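Local coordinates for molybdenum-binding-protein (Azotobacter vinelandii, PDB 1H9K), which probably binds molybdate and related oxyanions such as tungstate inside the cell, serving as a trimeric molybdenum store or buffer, at residues S7-F12 / V62-V67. Numbering follows the deposited sequence.
With WO4 (tungstate(VI)ion), chain C.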
# COMPACT_ATOMS: atom_id res chain seq x y z
N SER A 7 -0.04 -3.75 14.88
CA SER A 7 1.35 -3.49 14.50
C SER A 7 1.57 -2.07 13.98
O SER A 7 2.68 -1.54 14.08
CB SER A 7 1.81 -4.52 13.46
OG SER A 7 0.99 -4.43 12.28
N ALA A 8 0.54 -1.52 13.36
CA ALA A 8 0.69 -0.18 12.77
C ALA A 8 1.35 0.79 13.70
O ALA A 8 0.93 1.00 14.83
CB ALA A 8 -0.71 0.31 12.34
N ARG A 9 2.33 1.56 13.15
CA ARG A 9 2.99 2.53 13.99
C ARG A 9 2.09 3.74 14.22
O ARG A 9 2.28 4.51 15.16
CB ARG A 9 4.33 3.00 13.41
CG ARG A 9 5.38 1.88 13.27
CD ARG A 9 5.74 1.35 14.65
NE ARG A 9 4.81 0.38 15.16
CZ ARG A 9 4.55 0.10 16.44
NH1 ARG A 9 5.20 0.72 17.43
NH2 ARG A 9 3.66 -0.81 16.76
N ASN A 10 1.05 3.91 13.40
CA ASN A 10 0.23 5.09 13.62
C ASN A 10 -1.22 4.68 13.90
O ASN A 10 -1.84 4.02 13.06
CB ASN A 10 0.19 5.88 12.30
CG ASN A 10 1.60 6.22 11.83
OD1 ASN A 10 2.29 6.95 12.57
ND2 ASN A 10 2.11 5.75 10.75
N VAL A 11 -1.66 4.91 15.13
CA VAL A 11 -3.05 4.60 15.49
C VAL A 11 -3.65 5.82 16.20
O VAL A 11 -3.13 6.22 17.25
CB VAL A 11 -3.08 3.39 16.45
CG1 VAL A 11 -4.51 3.06 16.91
CG2 VAL A 11 -2.53 2.09 15.83
N PHE A 12 -4.55 6.54 15.54
CA PHE A 12 -4.99 7.82 16.09
C PHE A 12 -6.46 7.79 16.48
O PHE A 12 -7.25 7.23 15.71
CB PHE A 12 -4.87 8.90 15.01
CG PHE A 12 -3.49 9.04 14.42
CD1 PHE A 12 -3.30 8.82 13.07
CD2 PHE A 12 -2.43 9.40 15.22
CE1 PHE A 12 -2.02 9.00 12.54
CE2 PHE A 12 -1.15 9.54 14.70
CZ PHE A 12 -0.96 9.33 13.36
N VAL A 62 -2.69 3.67 10.28
CA VAL A 62 -1.87 3.80 9.04
C VAL A 62 -0.55 3.08 9.25
O VAL A 62 0.20 3.42 10.16
CB VAL A 62 -1.62 5.29 8.73
CG1 VAL A 62 -0.79 5.37 7.43
CG2 VAL A 62 -2.90 6.08 8.54
N LYS A 63 -0.22 2.11 8.37
CA LYS A 63 1.08 1.42 8.55
C LYS A 63 2.20 2.36 8.17
O LYS A 63 2.11 3.13 7.19
CB LYS A 63 1.04 0.20 7.63
CG LYS A 63 1.64 -1.10 8.12
CD LYS A 63 1.99 -1.97 6.89
CE LYS A 63 3.28 -2.78 7.28
NZ LYS A 63 2.84 -3.89 8.18
N ALA A 64 3.35 2.26 8.83
CA ALA A 64 4.49 3.16 8.52
C ALA A 64 4.95 3.23 7.09
O ALA A 64 5.20 4.32 6.55
CB ALA A 64 5.65 2.82 9.44
N PRO A 65 5.10 2.12 6.37
CA PRO A 65 5.50 2.09 4.97
C PRO A 65 4.50 2.74 4.04
O PRO A 65 4.83 2.95 2.87
CB PRO A 65 5.65 0.62 4.60
CG PRO A 65 5.30 -0.17 5.79
CD PRO A 65 4.94 0.75 6.90
N TRP A 66 3.30 3.09 4.50
CA TRP A 66 2.31 3.70 3.64
C TRP A 66 2.44 5.21 3.69
O TRP A 66 1.68 5.92 3.01
CB TRP A 66 0.90 3.26 4.09
CG TRP A 66 0.63 1.78 4.07
CD1 TRP A 66 1.47 0.83 3.54
CD2 TRP A 66 -0.51 1.06 4.56
NE1 TRP A 66 0.95 -0.43 3.67
CE2 TRP A 66 -0.28 -0.31 4.28
CE3 TRP A 66 -1.69 1.42 5.20
CZ2 TRP A 66 -1.19 -1.31 4.64
CZ3 TRP A 66 -2.60 0.42 5.54
CH2 TRP A 66 -2.36 -0.93 5.25
N VAL A 67 3.30 5.78 4.53
CA VAL A 67 3.45 7.23 4.64
C VAL A 67 4.66 7.74 3.86
O VAL A 67 5.79 7.29 4.11
CB VAL A 67 3.67 7.56 6.15
CG1 VAL A 67 3.82 9.07 6.38
CG2 VAL A 67 2.47 7.03 6.93
W WO4 C . 4.08 -1.43 11.03
O1 WO4 C . 5.05 -1.71 9.50
O2 WO4 C . 3.62 0.31 10.92
O3 WO4 C . 2.62 -2.50 10.94
O4 WO4 C . 5.15 -1.82 12.43
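Arg9 N and Ala64 N, one from each segment, meet on a single tungstate oxygen: Ala64 N reaches O2 at 2.9 Å in an almost straight bond (179°), and Arg9 N donates to the same atom at a more bent angle. A second oxygen, O3, is shared by side chains, with Ser7 OG at 2.9 Å and Lys63 NZ at 3.1 Å. Lys63 bends at its last two torsions, curling CE and NZ round the anion, while its CB rests over the face of the Trp66 ring. With CG beside the backbone N (chi1 -63°) and the chain bent back, the Arg9 guanidinium turns to the Ser7 carbonyl, tungstate O4 lying obliquely beside it; NE and NH2 grip Ser7 O side-on, the oxygen lying in the guanidinium plane, NH2 at 2.9 Å from Ser7 O. Its NH1 pairs with Glu121 of the second subunit, so a leucine here would probably leave that carboxylate without its mate and the Ser7 carbonyl oxygen without its two donors. Next to the site, where strand 10-21 pairs with strand 57-62, Asn10 and Val62 form an antiparallel hydrogen-bonded pair, strong from Val62 N to Asn10 O (2.9 Å) and weak in return. Asn10 ND2 adds a bond to Val62 O at 3.1 Å from above the carbonyl plane, and OD1 is held by Thr111 N. Thr115 OG1 of the second subunit also binds the tungstate, and Lys63 NZ reaches Met113 O there. Main-chain amides and a few side chains gripping an oxyanion between subunits are characteristic of the Mop-type, OB-like TOBE domains of molybdate-binding proteins.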